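Local coordinates for UPF0311 protein RPA1785 (Rhodopseudomonas palustris, PDB 3C5O) that is of unknown function but folds as a closed antiparallel beta-barrel and belongs to the UPF0311 (DUF3237) family, at residues B[11-16]-B[128-133]; B[96-101]-B[106-111]. All coordinates share one frame; numbering follows the deposited sequence.

Interaction 1: residues B[11-16]-B[128-133]; sequences YVFTIT and YQWLMQ
A classic beta bulge in strand 9-27 of the barrel, where Val12 and Phe13 both face Val151 of strand 146-154, meets the short 3-10 turn that holds Trp130 and Leu131. No hydrogen bond crosses between the segments, and the backbones stay well apart, with Val12 CA and Leu131 CA 10.5 Å from each other; side chains alone bridge the gap. Phe13 does most of the work from the strand. Its CG sits between the backbone N and the carbonyl carbon (chi1 53°), and the ring reaches the 3-10 turn with its CE1 corner. There Phe13 CE1 lies 3.8 Å from Leu131 CD2 and 4.0 Å from Trp130 CH2, and both partners arrive at the edge of the phenyl ring, near its plane. Leu131 CD2 also leans on its own neighbour, 3.5 Å above one face of the Trp130 indole and displaced toward the rim, so the methyl packs against both aromatic groups. The Phe13 and Trp130 side chains come from opposite directions and meet only at their ends; the two rings are not stacked. The indole swings over with its CG likewise between N and C (chi1 65°), bringing its far six-membered ring to the strand. Val12 adds a looser touch, Val12 CG1 lying 4.2 Å from Trp130 CZ3. The bulge puts two successive side chains, Val12 and Phe13, toward the turn. The 3-10 turn keeps its shape through its own backbone, Leu131 N bonding to Tyr128 O at 3.0 Å and Gln133 N to Trp130 O at 3.1 Å. Ile48 of strand 48-62 also packs on Phe13. This largely buried apolar cluster seats the loop between strands 114-122 and 136-142 on the bulged first strand of a closed, eight-stranded antiparallel beta-barrel.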
loop_
_atom_site.group_PDB
_atom_site.type_symbol
_atom_site.label_atom_id
_atom_site.label_comp_id
_atom_site.label_asym_id
_atom_site.label_seq_id
_atom_site.Cartn_x
_atom_site.Cartn_y
_atom_site.Cartn_z
ATOM N N TYR B 11 -15.552 -3.670 22.462
ATOM C CA TYR B 11 -14.871 -2.397 22.631
ATOM C C TYR B 11 -13.655 -2.595 23.499
ATOM O O TYR B 11 -13.749 -3.217 24.563
ATOM C CB TYR B 11 -15.801 -1.360 23.268
ATOM C CG TYR B 11 -15.061 -0.142 23.768
ATOM C CD1 TYR B 11 -14.644 0.844 22.883
ATOM C CD2 TYR B 11 -14.765 0.006 25.126
ATOM C CE1 TYR B 11 -13.949 1.958 23.320
ATOM C CE2 TYR B 11 -14.059 1.107 25.583
ATOM C CZ TYR B 11 -13.655 2.081 24.670
ATOM O OH TYR B 11 -12.967 3.186 25.118
ATOM N N VAL B 12 -12.503 -2.095 23.057
ATOM C CA VAL B 12 -11.286 -2.252 23.844
ATOM C C VAL B 12 -10.696 -0.923 24.336
ATOM O O VAL B 12 -10.295 -0.824 25.482
ATOM C CB VAL B 12 -10.188 -3.122 23.133
ATOM C CG1 VAL B 12 -10.574 -4.584 23.141
ATOM C CG2 VAL B 12 -9.927 -2.638 21.704
ATOM N N PHE B 13 -10.607 0.090 23.485
ATOM C CA PHE B 13 -10.049 1.361 23.965
ATOM C C PHE B 13 -10.363 2.494 23.045
ATOM O O PHE B 13 -10.793 2.271 21.915
ATOM C CB PHE B 13 -8.517 1.271 24.230
ATOM C CG PHE B 13 -7.708 0.741 23.070
ATOM C CD1 PHE B 13 -7.315 -0.598 23.038
ATOM C CD2 PHE B 13 -7.316 1.579 22.028
ATOM C CE1 PHE B 13 -6.580 -1.088 21.987
ATOM C CE2 PHE B 13 -6.562 1.089 20.963
ATOM C CZ PHE B 13 -6.194 -0.246 20.945
ATOM N N THR B 14 -10.138 3.711 23.534
ATOM C CA THR B 14 -10.347 4.926 22.750
ATOM C C THR B 14 -9.024 5.675 22.506
ATOM O O THR B 14 -8.217 5.854 23.434
ATOM C CB THR B 14 -11.400 5.823 23.407
ATOM O OG1 THR B 14 -12.626 5.091 23.522
ATOM C CG2 THR B 14 -11.665 7.072 22.573
ATOM N N ILE B 15 -8.792 6.035 21.235
ATOM C CA ILE B 15 -7.689 6.922 20.817
ATOM C C ILE B 15 -8.255 8.306 20.526
ATOM O O ILE B 15 -9.161 8.456 19.688
ATOM C CB ILE B 15 -6.989 6.447 19.503
ATOM C CG1 ILE B 15 -6.396 5.038 19.663
ATOM C CG2 ILE B 15 -5.899 7.440 19.077
ATOM C CD1 ILE B 15 -5.846 4.463 18.348
ATOM N N THR B 16 -7.737 9.306 21.230
ATOM C CA THR B 16 -8.096 10.684 20.990
ATOM C C THR B 16 -6.895 11.353 20.328
ATOM O O THR B 16 -5.866 11.519 20.964
ATOM C CB THR B 16 -8.436 11.397 22.312
ATOM O OG1 THR B 16 -9.550 10.748 22.932
ATOM C CG2 THR B 16 -8.790 12.856 22.087
ATOM N N TYR B 128 1.552 -6.096 24.714
ATOM C CA TYR B 128 0.677 -5.522 23.692
ATOM C C TYR B 128 0.767 -6.270 22.378
ATOM O O TYR B 128 0.291 -5.808 21.350
ATOM C CB TYR B 128 0.974 -4.024 23.501
ATOM C CG TYR B 128 0.758 -3.258 24.776
ATOM C CD1 TYR B 128 1.811 -3.040 25.673
ATOM C CD2 TYR B 128 -0.506 -2.822 25.133
ATOM C CE1 TYR B 128 1.607 -2.356 26.858
ATOM C CE2 TYR B 128 -0.715 -2.154 26.325
ATOM C CZ TYR B 128 0.343 -1.916 27.176
ATOM O OH TYR B 128 0.121 -1.239 28.361
ATOM N N GLN B 129 1.376 -7.438 22.446
ATOM C CA GLN B 129 1.509 -8.360 21.332
ATOM C C GLN B 129 0.155 -8.675 20.706
ATOM O O GLN B 129 0.046 -8.805 19.488
ATOM C CB GLN B 129 2.164 -9.657 21.852
ATOM C CG GLN B 129 3.320 -10.222 21.037
ATOM C CD GLN B 129 4.480 -9.246 20.847
ATOM O OE1 GLN B 129 4.274 -8.101 20.461
ATOM N NE2 GLN B 129 5.731 -9.723 21.102
ATOM N N TRP B 130 -0.873 -8.787 21.544
ATOM C CA TRP B 130 -2.234 -9.060 21.068
ATOM C C TRP B 130 -2.735 -8.038 20.038
ATOM O O TRP B 130 -3.631 -8.345 19.266
ATOM C CB TRP B 130 -3.230 -9.177 22.238
ATOM C CG TRP B 130 -3.430 -7.895 23.051
ATOM C CD1 TRP B 130 -2.585 -7.391 24.006
ATOM C CD2 TRP B 130 -4.539 -6.983 22.983
ATOM N NE1 TRP B 130 -3.096 -6.226 24.524
ATOM C CE2 TRP B 130 -4.289 -5.950 23.913
ATOM C CE3 TRP B 130 -5.723 -6.945 22.239
ATOM C CZ2 TRP B 130 -5.172 -4.890 24.116
ATOM C CZ3 TRP B 130 -6.602 -5.876 22.441
ATOM C CH2 TRP B 130 -6.321 -4.870 23.374
ATOM N N LEU B 131 -2.168 -6.828 20.041
ATOM C CA LEU B 131 -2.594 -5.771 19.121
ATOM C C LEU B 131 -2.346 -6.120 17.640
ATOM O O LEU B 131 -3.002 -5.577 16.749
ATOM C CB LEU B 131 -1.955 -4.418 19.478
ATOM C CG LEU B 131 -2.388 -3.775 20.808
ATOM C CD1 LEU B 131 -1.738 -2.420 20.951
ATOM C CD2 LEU B 131 -3.896 -3.626 20.907
HETATM N N MSE B 132 -1.438 -7.057 17.386
HETATM C CA MSE B 132 -1.174 -7.484 16.029
HETATM C C MSE B 132 -1.705 -8.867 15.730
HETATM O O MSE B 132 -1.434 -9.406 14.656
HETATM C CB MSE B 132 0.321 -7.472 15.756
HETATM C CG MSE B 132 1.040 -6.497 16.619
HETATM SE SE MSE B 132 2.835 -7.056 16.791
HETATM C CE MSE B 132 3.489 -6.081 15.268
ATOM N N GLN B 133 -2.470 -9.427 16.657
ATOM C CA GLN B 133 -3.054 -10.754 16.482
ATOM C C GLN B 133 -4.569 -10.757 16.184
ATOM O O GLN B 133 -5.178 -11.822 16.025
ATOM C CB GLN B 133 -2.774 -11.609 17.723
ATOM C CG GLN B 133 -1.304 -11.716 18.111
ATOM C CD GLN B 133 -1.097 -12.571 19.372
ATOM O OE1 GLN B 133 -2.054 -13.088 19.971
ATOM N NE2 GLN B 133 0.153 -12.716 19.775
#

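Interaction 2: residues B[96-101]-B[106-111]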
loop_
_atom_site.group_PDB
_atom_site.type_symbol
_atom_site.label_atom_id
_atom_site.label_comp_id
_atom_site.label_asym_id
_atom_site.label_seq_id
_atom_site.Cartn_x
_atom_site.Cartn_y
_atom_site.Cartn_z
ATOM N N VAL B 96 -24.149 15.833 2.556
ATOM C CA VAL B 96 -23.176 16.850 2.132
ATOM C C VAL B 96 -23.151 18.138 2.962
ATOM O O VAL B 96 -22.073 18.663 3.224
ATOM C CB VAL B 96 -23.264 17.211 0.621
ATOM C CG1 VAL B 96 -22.456 16.232 -0.203
ATOM C CG2 VAL B 96 -24.723 17.315 0.124
ATOM N N GLU B 97 -24.323 18.642 3.363
ATOM C CA GLU B 97 -24.425 19.806 4.259
ATOM C C GLU B 97 -23.599 19.637 5.541
ATOM O O GLU B 97 -22.904 20.551 5.982
ATOM C CB GLU B 97 -25.881 20.064 4.656
ATOM C CG GLU B 97 -26.740 20.793 3.621
ATOM C CD GLU B 97 -28.242 20.742 3.964
ATOM O OE1 GLU B 97 -28.596 20.141 5.014
ATOM O OE2 GLU B 97 -29.066 21.295 3.184
ATOM N N LEU B 98 -23.699 18.458 6.142
ATOM C CA LEU B 98 -23.009 18.174 7.408
ATOM C C LEU B 98 -21.502 17.974 7.216
ATOM O O LEU B 98 -20.688 18.436 8.028
ATOM C CB LEU B 98 -23.669 16.989 8.121
ATOM C CG LEU B 98 -25.151 17.157 8.503
ATOM C CD1 LEU B 98 -25.800 15.828 8.887
ATOM C CD2 LEU B 98 -25.329 18.170 9.617
ATOM N N LEU B 99 -21.121 17.306 6.134
ATOM C CA LEU B 99 -19.700 17.211 5.795
ATOM C C LEU B 99 -19.117 18.620 5.662
ATOM O O LEU B 99 -18.050 18.904 6.206
ATOM C CB LEU B 99 -19.474 16.391 4.517
ATOM C CG LEU B 99 -20.036 14.967 4.477
ATOM C CD1 LEU B 99 -19.649 14.253 3.183
ATOM C CD2 LEU B 99 -19.582 14.165 5.690
ATOM N N ARG B 100 -19.849 19.504 4.980
ATOM C CA ARG B 100 -19.449 20.902 4.848
ATOM C C ARG B 100 -19.384 21.670 6.179
ATOM O O ARG B 100 -18.437 22.438 6.400
ATOM C CB ARG B 100 -20.342 21.617 3.836
ATOM C CG ARG B 100 -20.045 21.215 2.399
ATOM C CD ARG B 100 -21.226 21.497 1.502
ATOM N NE ARG B 100 -21.023 20.959 0.158
ATOM C CZ ARG B 100 -21.995 20.789 -0.735
ATOM N NH1 ARG B 100 -23.255 21.102 -0.427
ATOM N NH2 ARG B 100 -21.710 20.294 -1.936
ATOM N N LYS B 101 -20.369 21.458 7.057
ATOM C CA LYS B 101 -20.299 21.939 8.442
ATOM C C LYS B 101 -18.983 21.533 9.100
ATOM O O LYS B 101 -18.332 22.355 9.738
ATOM C CB LYS B 101 -21.450 21.365 9.278
ATOM C CG LYS B 101 -22.449 22.360 9.866
ATOM C CD LYS B 101 -23.148 21.705 11.069
ATOM C CE LYS B 101 -23.902 22.684 11.968
ATOM N NZ LYS B 101 -25.357 22.723 11.651
ATOM N N GLU B 106 -17.524 23.509 12.310
ATOM C CA GLU B 106 -18.788 23.623 13.034
ATOM C C GLU B 106 -19.163 22.279 13.663
ATOM O O GLU B 106 -19.065 21.245 13.005
ATOM C CB GLU B 106 -19.903 24.139 12.104
ATOM C CG GLU B 106 -19.658 25.559 11.566
ATOM C CD GLU B 106 -20.717 26.042 10.556
ATOM O OE1 GLU B 106 -21.907 25.641 10.660
ATOM O OE2 GLU B 106 -20.358 26.855 9.667
ATOM N N PRO B 107 -19.601 22.289 14.936
ATOM C CA PRO B 107 -19.908 21.025 15.627
ATOM C C PRO B 107 -21.078 20.268 14.982
ATOM O O PRO B 107 -22.119 20.864 14.688
ATOM C CB PRO B 107 -20.279 21.475 17.044
ATOM C CG PRO B 107 -20.741 22.893 16.882
ATOM C CD PRO B 107 -19.859 23.459 15.800
ATOM N N VAL B 108 -20.875 18.973 14.744
ATOM C CA VAL B 108 -21.908 18.069 14.243
ATOM C C VAL B 108 -21.963 16.899 15.211
ATOM O O VAL B 108 -20.923 16.462 15.730
ATOM C CB VAL B 108 -21.589 17.556 12.810
ATOM C CG1 VAL B 108 -22.644 16.571 12.313
ATOM C CG2 VAL B 108 -21.455 18.713 11.834
ATOM N N ASP B 109 -23.167 16.404 15.484
ATOM C CA ASP B 109 -23.305 15.189 16.279
ATOM C C ASP B 109 -22.691 14.004 15.515
ATOM O O ASP B 109 -23.018 13.783 14.352
ATOM C CB ASP B 109 -24.765 14.921 16.642
ATOM C CG ASP B 109 -24.898 13.908 17.768
ATOM O OD1 ASP B 109 -25.459 14.245 18.830
ATOM O OD2 ASP B 109 -24.418 12.771 17.597
ATOM N N PRO B 110 -21.788 13.250 16.163
ATOM C CA PRO B 110 -21.118 12.153 15.456
ATOM C C PRO B 110 -22.047 11.040 14.953
ATOM O O PRO B 110 -21.721 10.372 13.973
ATOM C CB PRO B 110 -20.105 11.611 16.477
ATOM C CG PRO B 110 -20.427 12.255 17.777
ATOM C CD PRO B 110 -21.346 13.401 17.563
ATOM N N LYS B 111 -23.187 10.847 15.617
ATOM C CA LYS B 111 -24.200 9.867 15.197
ATOM C C LYS B 111 -24.757 10.036 13.761
ATOM O O LYS B 111 -25.298 9.082 13.191
ATOM C CB LYS B 111 -25.382 9.872 16.176
ATOM C CG LYS B 111 -25.166 9.089 17.490
ATOM C CD LYS B 111 -26.521 8.962 18.272
ATOM C CE LYS B 111 -26.411 7.950 19.421
ATOM N NZ LYS B 111 -27.717 7.789 20.181
#
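Helix 96-103 and the loop that follows it run close enough for the backbones to meet at one end: Lys101 CA and Glu106 CA are 5.1 Å apart, widening to 6.9 Å between Leu98 CA and Val108 CA. Glu106 N donates to Lys101 O over 2.9 Å (N-H...O 147°), with the donor tilted 30° from the carbonyl plane. Beyond this bond the loop doubles back beside the helix, on the connection from helix 96-103 to strand 114-122, the neighbour of strand 83-93 in the antiparallel barrel. Val108 points at the helix and divides its methyls: Val108 CG2, anti to the carbonyl carbon, rests 3.5 Å from Lys101 CD, while Val108 CG1 reaches Leu98 CD2 at 4.1 Å. Ile113 touches both Leu98 and Val108. The Lys101 chain crosses that of Glu106 at about a right angle, with Lys101 CG 3.4 Å from Glu106 OE1. Their charged ends do not pair, Lys101 NZ standing 4.6 Å from Glu106 OE1, and the carboxylate's salt bridge goes through OE2 to Arg104. With Lys101 cut back to an alanine, Val108 CG2 would probably lose much of its apolar cover, and Glu106 a nearby positive charge. Further on, Asp109 OD2 accepts from Lys111 N in an Asx turn.

From the N terminus, the chain enters strand 9-27, whose residues 11-16 meet 128-133, in the loop between strands 114-122 and 136-142. Interaction 1 thus closes a long loop of 111 residues holding most of the barrel's strands. Interaction 2 falls wholly within that loop: 96-101 and 106-111 are separated by just four residues, on the way from strand 83-93 to strand 114-122. The contacts nest without crossing. They lie on opposite sides of the chain's centre and do not touch; the centres of interaction 1 and interaction 2 are about 28 Å apart. One joins a connecting loop to the first strand; the other folds a linker onto the barrel's helix.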